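Local coordinates for cellulose 1,4-beta-cellobiosidase (Thermobifida fusca, PDB 4JJJ), which probably releases cellobiose units from cellulose chains, using the glycoside hydrolase family 48 catalytic domain that makes up this chain, at residues A[41-46]-A[586-591]; A[35-40]-A[594-599]; A[182-187]-A[547-552]. The protein carries 1 engineered substitution. All coordinates share one frame; numbering follows the deposited sequence.

Contact 1. Residues A[41-46]-A[586-591]; sequences APDHGH and SIRSFY. With ZN (zinc ion), chain B.
Arg588 meets Asp43 in a salt bridge that uses a single carboxylate oxygen. Arg588 NH2 lies 3.0 Å from Asp43 OD2, and NE adds a weak bond to the same atom. OD2 sits at the edge of the guanidinium, close to its plane. The carboxylate is turned almost square to that plane, at 86°, and Asp43 OD2 is met on its anti side, but 35° out of the carboxylate plane. The other oxygen, OD1, accepts from the hydroxyl of Tyr156, so both ends of the carboxylate are held. Arg588 reaches Asp43 with its chain extended from CG to NE. Phe590 follows. Its CE1 comes obliquely to within 4.1 Å of His44 CD2, and Tyr156 meets its ring edge-to-face. Tyr591 OH then donates to Asp43 O at 2.7 Å, from 28° off the carbonyl plane. The carbonyl oxygen lies at the edge of the tyrosine ring. The His44 and Tyr591 side chains run alongside each other, pointing opposite ways, with ring centroids 5.3 Å apart. A phenylalanine in place of Tyr591 would probably leave the buried Asp43 carbonyl without this donor and the His44 loop less firmly held. His44 ND1 accepts from His46 N at 3.1 Å. His46 ND1 in turn binds a zinc ion at 2.1 Å, in a zinc site completed by Asp153 and two waters.

Contact 2. Residues A[35-40]-A[594-599]; sequences ETMIVE and DPLWPQ. With GLC (alpha-D-glucopyranose), chain C; BGC (beta-D-glucopyranose), chain D; BGC (beta-D-glucopyranose), chain E.
The carboxylate of Asp594 serves both segments at once, taking Thr36 on one oxygen and the backbone of its own turn on the other. Thr36 OG1 donates to Asp594 OD2 at 2.6 Å, coming from above the carboxylate plane rather than within it. Asp594 OD1 turns its anti lone pair to the backbone, where Leu596 N donates at 2.8 Å in a nearly straight bond (170°). This is a capping bond: Asp594 precedes the turn that leads into helix 597-604, a type I turn from Asp594 to Trp597, and Leu596 N lies in that turn. Asp594 OD1 also accepts from a water at 2.7 Å, and that water accepts from Met37 N. The carboxylate is therefore fixed by three donors and has little freedom to rotate.

Beside this polar cluster lies an apolar patch built on Met37. Met37 is modelled in two conformers, so its contacts hold for one of them and are less certain. Its CG stands anti to the backbone N (chi1 -174°), and the chain beyond is extended. This carries the thioether across Leu596 at about a right angle, with Met37 SD 3.9 Å from Leu596 CB. The methyl reaches the edge of the indole, where Met37 CE lies 3.9 Å from Trp597 CE3.

At the far end of the same loop, Glu40 belongs to the glycan pocket. Glu40 OE2 accepts from O2 of a beta-glucose (chain E) at 2.7 Å, and also from His32. OE1 is salt-bridged to Arg619.

Segment 35-40 runs in the loop between strands 27-30 and 47-49. The contact thus joins that loop to the turn leading into helix 597-604 in the (alpha/alpha)6 fold, with Trp549 touching Met37 as well.

Contact 3. Residues A[182-187]-A[547-552]; sequences SVWETI and PSWDRL. With CA (calcium ion), chain F; CA (calcium ion), chain G.
Arg551 lies over one face of the Trp184 indole, with the guanidinium and ring planes only 22° apart. Arg551 CD makes a CH-pi contact, 4.0 Å from the centroid of the Trp184 five-membered ring. CB covers the same face nearer the rim. The Arg551 chain bends at chi3 (66°), which lays the guanidinium back over CD1 of the indole.

Trp549 comes from another direction. It crosses Trp184 at about a right angle, and Trp549 CE3 meets the indole edge 3.9 Å from Trp184 CH2. Leu552 approaches obliquely, with Leu552 CB 3.9 Å from Trp184 CZ3. The indole is thus packed on one face and along its six-membered rim, and Phe584 adds a further ring.

Beyond the indole, the guanidinium edge points to Glu185. Arg551 NH2 is 3.2 Å from Glu185 OE2, and the two flat groups stand nearly perpendicular (84°). The salt bridge of Arg551 runs from NH1 to Asp408. Glu185 and Asp408 both bind a calcium ion, so their carboxylates probably temper the charge between arginine and metal. Glu185 chelates this ion through OE1 at 2.4 Å and OE2 at 2.6 Å; Arg180 O, Glu560 and two waters join in. Glu185 OE1 also accepts from Ser182 N at 2.8 Å and from Ser182 OG. The same hydroxyl accepts from Trp184 N, forming an ST turn.

A second calcium ion is bound by Asp550 O, with Asp553, Asp554 and three waters.

Segment 182-187 lies in the loop between strands 170-173 and 189-190. Segment 547-552 lies in the long loop between helix 519-533 and strand 570-571, and its Trp549 and Leu552 also pack on helix 597-604.

How the contacts relate
Contacts 1 and 2 share the loop 35-46 on one side and residues 586-599 on the other. Their centres are 9 Å apart, and a probable hydrogen bond of 2.8 Å from Gly45 N to Thr36 O joins them. Contact 3 is nested along the chain inside the loops closed by both. It meets contact 1 where Arg588 NH2 lies 3.2 Å from Thr186 O, and contact 2 where Met37 CE packs 3.4 Å from Trp549 CZ3. Val39 also lies on Trp184. Together they connect a zinc site and two calcium sites with the glycan-binding region. Glu40 of contact 2 and Ala41 of contact 1, neighbours in sequence, both line the glycan pocket.

Contact 1. Residues A[41-46]-A[586-591]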
loop_
_atom_site.group_PDB
_atom_site.type_symbol
_atom_site.label_atom_id
_atom_site.label_comp_id
_atom_site.label_asym_id
_atom_site.label_seq_id
_atom_site.Cartn_x
_atom_site.Cartn_y
_atom_site.Cartn_z
ATOM N N ALA A 41 1.141 9.550 3.423
ATOM C CA ALA A 41 0.839 8.733 2.284
ATOM C C ALA A 41 -0.512 9.151 1.742
ATOM O O ALA A 41 -0.531 9.808 0.745
ATOM C CB ALA A 41 0.996 7.209 2.494
ATOM N N PRO A 42 -1.596 9.018 2.527
ATOM C CA PRO A 42 -2.733 9.941 2.417
ATOM C C PRO A 42 -2.231 11.294 2.923
ATOM O O PRO A 42 -1.198 11.349 3.608
ATOM C CB PRO A 42 -3.819 9.305 3.282
ATOM C CG PRO A 42 -3.050 8.627 4.323
ATOM C CD PRO A 42 -1.802 8.049 3.682
ATOM N N ASP A 43 -3.028 12.329 2.675
ATOM C CA ASP A 43 -2.659 13.654 3.112
ATOM C C ASP A 43 -3.689 14.299 4.017
ATOM O O ASP A 43 -3.556 15.508 4.307
ATOM C CB ASP A 43 -2.280 14.550 1.907
ATOM C CG ASP A 43 -3.388 14.883 0.992
ATOM O OD1 ASP A 43 -4.585 14.743 1.326
ATOM O OD2 ASP A 43 -3.108 15.297 -0.211
ATOM N N HIS A 44 -4.618 13.516 4.518
ATOM C CA HIS A 44 -5.601 13.939 5.510
ATOM C C HIS A 44 -6.038 12.739 6.295
ATOM O O HIS A 44 -6.218 11.652 5.679
ATOM C CB HIS A 44 -6.780 14.667 4.872
ATOM C CG HIS A 44 -7.688 15.333 5.845
ATOM N ND1 HIS A 44 -8.738 14.698 6.501
ATOM C CD2 HIS A 44 -7.635 16.586 6.378
ATOM C CE1 HIS A 44 -9.327 15.545 7.345
ATOM N NE2 HIS A 44 -8.675 16.697 7.266
ATOM N N GLY A 45 -6.221 12.897 7.623
ATOM C CA GLY A 45 -6.542 11.764 8.508
ATOM C C GLY A 45 -7.838 11.122 8.212
ATOM O O GLY A 45 -8.046 9.963 8.592
ATOM N N HIS A 46 -8.826 11.877 7.680
ATOM C CA HIS A 46 -10.099 11.299 7.412
ATOM C C HIS A 46 -10.343 11.069 5.929
ATOM O O HIS A 46 -11.445 10.731 5.524
ATOM C CB HIS A 46 -11.213 12.142 8.015
ATOM C CG HIS A 46 -11.238 12.099 9.512
ATOM N ND1 HIS A 46 -12.185 12.728 10.302
ATOM C CD2 HIS A 46 -10.409 11.468 10.372
ATOM C CE1 HIS A 46 -11.919 12.484 11.573
ATOM N NE2 HIS A 46 -10.863 11.699 11.639
ATOM N N SER A 586 -2.292 26.083 0.286
ATOM C CA SER A 586 -3.214 26.938 -0.421
ATOM C C SER A 586 -4.261 26.209 -1.256
ATOM O O SER A 586 -5.367 26.769 -1.526
ATOM C CB SER A 586 -2.492 28.028 -1.259
ATOM O OG SER A 586 -2.092 27.515 -2.492
ATOM N N ILE A 587 -4.036 24.931 -1.614
ATOM C CA ILE A 587 -5.060 24.154 -2.280
ATOM C C ILE A 587 -5.735 23.158 -1.341
ATOM O O ILE A 587 -6.521 22.296 -1.783
ATOM C CB ILE A 587 -4.547 23.424 -3.523
ATOM C CG1 ILE A 587 -3.397 22.415 -3.293
ATOM C CG2 ILE A 587 -4.046 24.420 -4.497
ATOM C CD1 ILE A 587 -3.212 21.453 -4.427
ATOM N N ARG A 588 -5.433 23.349 -0.063
ATOM C CA ARG A 588 -6.080 22.586 1.050
ATOM C C ARG A 588 -6.381 23.549 2.244
ATOM O O ARG A 588 -6.030 23.309 3.384
ATOM C CB ARG A 588 -5.168 21.436 1.521
ATOM C CG ARG A 588 -4.864 20.426 0.426
ATOM C CD ARG A 588 -3.831 19.447 0.945
ATOM N NE ARG A 588 -3.391 18.405 0.014
ATOM C CZ ARG A 588 -2.495 18.628 -0.960
ATOM N NH1 ARG A 588 -2.018 19.798 -1.224
ATOM N NH2 ARG A 588 -2.048 17.611 -1.719
ATOM N N SER A 589 -7.064 24.658 1.922
ATOM C CA SER A 589 -7.151 25.765 2.847
ATOM C C SER A 589 -7.989 25.449 4.063
ATOM O O SER A 589 -7.835 26.105 5.078
ATOM C CB SER A 589 -7.633 27.069 2.177
ATOM O OG SER A 589 -8.949 26.966 1.792
ATOM N N PHE A 590 -8.777 24.421 3.947
ATOM C CA PHE A 590 -9.515 23.880 5.092
ATOM C C PHE A 590 -8.605 23.503 6.289
ATOM O O PHE A 590 -9.064 23.362 7.405
ATOM C CB PHE A 590 -10.399 22.701 4.696
ATOM C CG PHE A 590 -9.679 21.609 3.930
ATOM C CD1 PHE A 590 -8.900 20.683 4.549
ATOM C CD2 PHE A 590 -9.788 21.562 2.557
ATOM C CE1 PHE A 590 -8.195 19.701 3.846
ATOM C CE2 PHE A 590 -9.146 20.563 1.868
ATOM C CZ PHE A 590 -8.333 19.699 2.468
ATOM N N TYR A 591 -7.347 23.178 6.019
ATOM C CA TYR A 591 -6.396 22.857 7.046
ATOM C C TYR A 591 -6.240 23.930 8.059
ATOM O O TYR A 591 -5.917 23.652 9.168
ATOM C CB TYR A 591 -5.078 22.336 6.554
ATOM C CG TYR A 591 -4.891 20.855 6.496
ATOM C CD1 TYR A 591 -5.123 20.109 7.619
ATOM C CD2 TYR A 591 -4.334 20.254 5.403
ATOM C CE1 TYR A 591 -4.952 18.712 7.653
ATOM C CE2 TYR A 591 -4.146 18.852 5.398
ATOM C CZ TYR A 591 -4.370 18.127 6.567
ATOM O OH TYR A 591 -4.104 16.725 6.642
HETATM ZN ZN ZN B . -13.522 14.196 9.579
HETATM O O HOH W 1 -13.937 15.113 11.493
HETATM O O HOH W 2 -12.724 15.741 8.438
#

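Contact 2. Residues A[35-40]-A[594-599]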
loop_
_atom_site.group_PDB
_atom_site.type_symbol
_atom_site.label_atom_id
_atom_site.label_comp_id
_atom_site.label_asym_id
_atom_site.label_seq_id
_atom_site.Cartn_x
_atom_site.Cartn_y
_atom_site.Cartn_z
ATOM N N GLU A 35 -7.047 11.349 14.334
ATOM C CA GLU A 35 -6.600 12.722 14.181
ATOM C C GLU A 35 -6.663 13.088 12.706
ATOM O O GLU A 35 -6.331 12.270 11.860
ATOM C CB GLU A 35 -5.169 12.930 14.785
ATOM C CG GLU A 35 -5.003 12.592 16.241
ATOM C CD GLU A 35 -4.930 11.076 16.513
ATOM O OE1 GLU A 35 -4.585 10.304 15.576
ATOM O OE2 GLU A 35 -5.196 10.764 17.715
ATOM N N THR A 36 -7.049 14.338 12.392
ATOM C CA THR A 36 -7.203 14.772 11.050
ATOM C C THR A 36 -5.954 15.294 10.376
ATOM O O THR A 36 -5.808 15.148 9.192
ATOM C CB THR A 36 -8.331 15.782 10.952
ATOM O OG1 THR A 36 -8.117 16.806 11.953
ATOM C CG2 THR A 36 -9.675 15.103 11.073
ATOM N N MET A 37 -5.060 15.928 11.143
ATOM C CA MET A 37 -3.837 16.586 10.533
ATOM C C MET A 37 -2.674 15.612 10.508
ATOM O O MET A 37 -1.935 15.472 11.509
ATOM C CB MET A 37 -3.474 17.895 11.195
ATOM C CG MET A 37 -2.308 18.640 10.491
ATOM S SD MET A 37 -2.179 20.377 10.951
ATOM C CE MET A 37 -0.759 20.834 10.005
ATOM N N ILE A 38 -2.504 15.000 9.342
ATOM C CA ILE A 38 -1.525 13.984 9.155
ATOM C C ILE A 38 -1.248 13.896 7.670
ATOM O O ILE A 38 -2.167 13.822 6.858
ATOM C CB ILE A 38 -2.005 12.599 9.751
ATOM C CG1 ILE A 38 -0.916 11.511 9.559
ATOM C CG2 ILE A 38 -3.327 12.172 9.199
ATOM C CD1 ILE A 38 -1.181 10.348 10.482
ATOM N N VAL A 39 0.043 13.921 7.306
ATOM C CA VAL A 39 0.443 13.985 5.922
ATOM C C VAL A 39 1.655 13.038 5.714
ATOM O O VAL A 39 2.773 13.275 6.212
ATOM C CB VAL A 39 0.838 15.433 5.480
ATOM C CG1 VAL A 39 1.239 15.473 4.046
ATOM C CG2 VAL A 39 -0.360 16.389 5.839
ATOM N N GLU A 40 1.393 11.889 5.056
ATOM C CA GLU A 40 2.445 10.850 4.999
ATOM C C GLU A 40 2.334 9.932 3.810
ATOM O O GLU A 40 3.330 9.490 3.249
ATOM C CB GLU A 40 2.568 10.064 6.314
ATOM C CG GLU A 40 1.312 9.311 6.741
ATOM C CD GLU A 40 1.300 8.906 8.236
ATOM O OE1 GLU A 40 2.096 9.450 9.013
ATOM O OE2 GLU A 40 0.489 7.962 8.473
ATOM N N ASP A 594 -8.077 23.251 11.246
ATOM C CA ASP A 594 -7.763 22.045 11.997
ATOM C C ASP A 594 -7.355 22.359 13.409
ATOM O O ASP A 594 -6.639 23.325 13.676
ATOM C CB ASP A 594 -6.623 21.292 11.317
ATOM C CG ASP A 594 -6.497 19.847 11.816
ATOM O OD1 ASP A 594 -5.889 19.693 12.894
ATOM O OD2 ASP A 594 -6.923 18.946 11.016
ATOM N N PRO A 595 -7.739 21.537 14.391
ATOM C CA PRO A 595 -7.268 21.866 15.731
ATOM C C PRO A 595 -5.779 21.902 15.946
ATOM O O PRO A 595 -5.328 22.580 16.855
ATOM C CB PRO A 595 -7.950 20.856 16.611
ATOM C CG PRO A 595 -8.323 19.757 15.719
ATOM C CD PRO A 595 -8.577 20.348 14.343
ATOM N N LEU A 596 -5.002 21.172 15.093
ATOM C CA LEU A 596 -3.528 21.212 15.278
ATOM C C LEU A 596 -2.899 22.413 14.595
ATOM O O LEU A 596 -1.712 22.667 14.763
ATOM C CB LEU A 596 -2.993 19.868 14.742
ATOM C CG LEU A 596 -1.504 19.639 15.010
ATOM C CD1 LEU A 596 -1.283 19.366 16.452
ATOM C CD2 LEU A 596 -1.047 18.400 14.245
ATOM N N TRP A 597 -3.637 23.055 13.722
ATOM C CA TRP A 597 -3.077 24.078 12.861
ATOM C C TRP A 597 -2.361 25.186 13.658
ATOM O O TRP A 597 -1.205 25.552 13.340
ATOM C CB TRP A 597 -4.042 24.648 11.841
ATOM C CG TRP A 597 -3.453 25.729 11.079
ATOM C CD1 TRP A 597 -3.730 27.046 11.239
ATOM C CD2 TRP A 597 -2.446 25.663 10.091
ATOM N NE1 TRP A 597 -3.022 27.809 10.373
ATOM C CE2 TRP A 597 -2.162 26.999 9.702
ATOM C CE3 TRP A 597 -1.718 24.626 9.505
ATOM C CZ2 TRP A 597 -1.194 27.356 8.771
ATOM C CZ3 TRP A 597 -0.726 24.986 8.543
ATOM C CH2 TRP A 597 -0.478 26.313 8.215
ATOM N N PRO A 598 -3.019 25.728 14.709
ATOM C CA PRO A 598 -2.300 26.811 15.371
ATOM C C PRO A 598 -0.909 26.452 15.893
ATOM O O PRO A 598 0.026 27.242 15.858
ATOM C CB PRO A 598 -3.254 27.224 16.512
ATOM C CG PRO A 598 -4.596 26.874 15.995
ATOM C CD PRO A 598 -4.344 25.529 15.302
ATOM N N GLN A 599 -0.796 25.241 16.483
ATOM C CA GLN A 599 0.509 24.795 16.940
ATOM C C GLN A 599 1.528 24.608 15.790
ATOM O O GLN A 599 2.759 24.906 15.940
ATOM C CB GLN A 599 0.418 23.481 17.643
ATOM C CG GLN A 599 -0.085 23.538 19.028
ATOM C CD GLN A 599 -0.490 22.133 19.557
ATOM O OE1 GLN A 599 -1.653 21.696 19.456
ATOM N NE2 GLN A 599 0.504 21.424 20.042
HETATM C C1 GLC C . 6.332 7.550 9.910
HETATM C C2 GLC C . 6.735 7.209 8.533
HETATM C C3 GLC C . 5.491 7.102 7.613
HETATM C C4 GLC C . 4.484 6.095 8.180
HETATM C C5 GLC C . 4.229 6.506 9.633
HETATM C C6 GLC C . 3.343 5.586 10.422
HETATM O O1 GLC C . 5.745 8.780 9.744
HETATM O O2 GLC C . 7.523 8.348 7.972
HETATM O O3 GLC C . 5.858 6.807 6.275
HETATM O O4 GLC C . 3.233 6.207 7.469
HETATM O O5 GLC C . 5.458 6.538 10.361
HETATM O O6 GLC C . 3.969 4.356 10.528
HETATM C C2 BGC D . 6.948 6.823 8.259
HETATM C C3 BGC D . 5.696 6.765 7.390
HETATM C C4 BGC D . 4.558 6.027 8.125
HETATM C C5 BGC D . 4.336 6.451 9.590
HETATM C C6 BGC D . 3.448 5.483 10.376
HETATM C C1 BGC D . 6.621 7.298 9.654
HETATM O O1 BGC D . 7.871 7.242 10.417
HETATM O O2 BGC D . 7.844 7.740 7.546
HETATM O O3 BGC D . 5.971 6.121 6.142
HETATM O O4 BGC D . 3.304 6.182 7.458
HETATM O O5 BGC D . 5.586 6.500 10.278
HETATM O O6 BGC D . 4.025 4.212 10.531
HETATM C C2 BGC E . 1.400 5.214 6.453
HETATM C C3 BGC E . 0.851 4.031 5.659
HETATM C C4 BGC E . 1.787 3.707 4.458
HETATM C C5 BGC E . 3.276 3.637 4.880
HETATM C C6 BGC E . 4.166 3.503 3.668
HETATM C C1 BGC E . 2.851 5.008 6.844
HETATM O O2 BGC E . 0.651 5.375 7.651
HETATM O O3 BGC E . -0.490 4.380 5.234
HETATM O O4 BGC E . 1.356 2.460 3.875
HETATM O O5 BGC E . 3.586 4.826 5.618
HETATM O O6 BGC E . 3.970 4.580 2.771
HETATM O O HOH W 3 -5.560 17.161 13.840
#

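Contact 3. Residues A[182-187]-A[547-552]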
loop_
_atom_site.group_PDB
_atom_site.type_symbol
_atom_site.label_atom_id
_atom_site.label_comp_id
_atom_site.label_asym_id
_atom_site.label_seq_id
_atom_site.Cartn_x
_atom_site.Cartn_y
_atom_site.Cartn_z
ATOM N N SER A 182 6.314 14.030 -4.075
ATOM C CA SER A 182 6.002 13.571 -2.734
ATOM C C SER A 182 4.525 13.865 -2.352
ATOM O O SER A 182 3.750 14.471 -3.094
ATOM C CB SER A 182 6.869 14.292 -1.812
ATOM O OG SER A 182 6.378 15.620 -1.504
ATOM N N VAL A 183 4.149 13.337 -1.173
ATOM C CA VAL A 183 2.795 13.584 -0.583
ATOM C C VAL A 183 2.497 15.059 -0.512
ATOM O O VAL A 183 1.345 15.511 -0.525
ATOM C CB VAL A 183 2.736 12.893 0.805
ATOM C CG1 VAL A 183 3.752 13.506 1.759
ATOM C CG2 VAL A 183 1.300 12.850 1.323
ATOM N N TRP A 184 3.561 15.891 -0.390
ATOM C CA TRP A 184 3.440 17.379 -0.252
ATOM C C TRP A 184 3.192 18.070 -1.580
ATOM O O TRP A 184 2.876 19.251 -1.558
ATOM C CB TRP A 184 4.674 17.952 0.370
ATOM C CG TRP A 184 4.983 17.394 1.686
ATOM C CD1 TRP A 184 5.779 16.308 1.937
ATOM C CD2 TRP A 184 4.329 17.708 2.892
ATOM N NE1 TRP A 184 5.741 16.007 3.302
ATOM C CE2 TRP A 184 4.847 16.857 3.902
ATOM C CE3 TRP A 184 3.418 18.688 3.251
ATOM C CZ2 TRP A 184 4.392 16.921 5.241
ATOM C CZ3 TRP A 184 2.988 18.756 4.568
ATOM C CH2 TRP A 184 3.487 17.923 5.536
ATOM N N GLU A 185 3.365 17.348 -2.706
ATOM C CA GLU A 185 3.487 17.966 -4.050
ATOM C C GLU A 185 2.429 17.568 -5.015
ATOM O O GLU A 185 2.526 17.891 -6.174
ATOM C CB GLU A 185 4.893 17.682 -4.589
ATOM C CG GLU A 185 6.045 18.353 -3.791
ATOM C CD GLU A 185 7.393 17.813 -4.087
ATOM O OE1 GLU A 185 7.540 16.601 -4.145
ATOM O OE2 GLU A 185 8.358 18.554 -4.230
ATOM N N THR A 186 1.361 16.882 -4.557
ATOM C CA THR A 186 0.281 16.398 -5.408
ATOM C C THR A 186 -0.837 17.456 -5.484
ATOM O O THR A 186 -0.931 18.367 -4.648
ATOM C CB THR A 186 -0.388 15.147 -4.778
ATOM O OG1 THR A 186 -0.879 15.555 -3.447
ATOM C CG2 THR A 186 0.650 14.018 -4.670
ATOM N N ILE A 187 -1.697 17.290 -6.465
ATOM C CA ILE A 187 -2.947 18.046 -6.589
ATOM C C ILE A 187 -4.073 16.969 -6.481
ATOM O O ILE A 187 -4.345 16.206 -7.416
ATOM C CB ILE A 187 -3.029 18.867 -7.908
ATOM C CG1 ILE A 187 -1.852 19.840 -7.962
ATOM C CG2 ILE A 187 -4.408 19.480 -7.997
ATOM C CD1 ILE A 187 -1.649 20.407 -9.334
ATOM N N PRO A 547 6.266 15.221 13.980
ATOM C CA PRO A 547 6.359 15.292 12.523
ATOM C C PRO A 547 6.913 16.651 12.059
ATOM O O PRO A 547 7.004 17.626 12.812
ATOM C CB PRO A 547 4.909 15.104 12.016
ATOM C CG PRO A 547 4.112 15.084 13.198
ATOM C CD PRO A 547 4.888 14.998 14.447
ATOM N N SER A 548 7.437 16.714 10.835
ATOM C CA SER A 548 7.854 18.010 10.268
ATOM C C SER A 548 6.842 18.517 9.261
ATOM O O SER A 548 6.284 17.764 8.507
ATOM C CB SER A 548 9.242 17.984 9.627
ATOM O OG SER A 548 9.295 17.134 8.529
ATOM N N TRP A 549 6.735 19.834 9.201
ATOM C CA TRP A 549 5.696 20.546 8.482
ATOM C C TRP A 549 6.207 21.625 7.500
ATOM O O TRP A 549 5.384 22.323 6.939
ATOM C CB TRP A 549 4.822 21.275 9.526
ATOM C CG TRP A 549 4.160 20.321 10.456
ATOM C CD1 TRP A 549 4.542 20.068 11.750
ATOM C CD2 TRP A 549 3.043 19.427 10.177
ATOM N NE1 TRP A 549 3.702 19.091 12.288
ATOM C CE2 TRP A 549 2.791 18.689 11.364
ATOM C CE3 TRP A 549 2.224 19.183 9.052
ATOM C CZ2 TRP A 549 1.828 17.723 11.442
ATOM C CZ3 TRP A 549 1.231 18.230 9.143
ATOM C CH2 TRP A 549 1.031 17.526 10.353
ATOM N N ASP A 550 7.492 21.739 7.363
ATOM C CA ASP A 550 8.043 22.856 6.656
ATOM C C ASP A 550 7.711 22.854 5.185
ATOM O O ASP A 550 7.801 23.900 4.504
ATOM C CB ASP A 550 9.553 22.885 6.837
ATOM C CG ASP A 550 10.170 21.664 6.337
ATOM O OD1 ASP A 550 10.011 20.618 7.013
ATOM O OD2 ASP A 550 10.793 21.664 5.271
ATOM N N ARG A 551 7.282 21.755 4.592
ATOM C CA ARG A 551 6.911 21.837 3.167
ATOM C C ARG A 551 5.484 22.304 2.885
ATOM O O ARG A 551 5.101 22.480 1.733
ATOM C CB ARG A 551 7.095 20.436 2.548
ATOM C CG ARG A 551 8.495 19.930 2.713
ATOM C CD ARG A 551 8.788 18.491 2.271
ATOM N NE ARG A 551 8.624 18.404 0.822
ATOM C CZ ARG A 551 9.069 17.385 0.054
ATOM N NH1 ARG A 551 9.560 16.270 0.622
ATOM N NH2 ARG A 551 8.913 17.435 -1.240
ATOM N N LEU A 552 4.708 22.539 3.918
ATOM C CA LEU A 552 3.330 22.825 3.669
ATOM C C LEU A 552 3.093 24.183 2.985
ATOM O O LEU A 552 2.133 24.348 2.271
ATOM C CB LEU A 552 2.560 22.604 4.949
ATOM C CG LEU A 552 2.464 23.548 6.060
ATOM C CD1 LEU A 552 1.578 24.708 5.661
ATOM C CD2 LEU A 552 1.875 22.788 7.259
HETATM CA CA CA F . 9.816 16.463 -4.817
HETATM CA CA CA G . 8.310 25.986 4.151
HETATM O O HOH W 4 12.077 15.503 -5.351
HETATM O O HOH W 5 9.954 17.624 -6.847
HETATM O O HOH W 6 10.353 25.524 4.316
HETATM O O HOH W 7 8.005 26.589 6.274
HETATM O O HOH W 8 8.676 28.263 3.790
#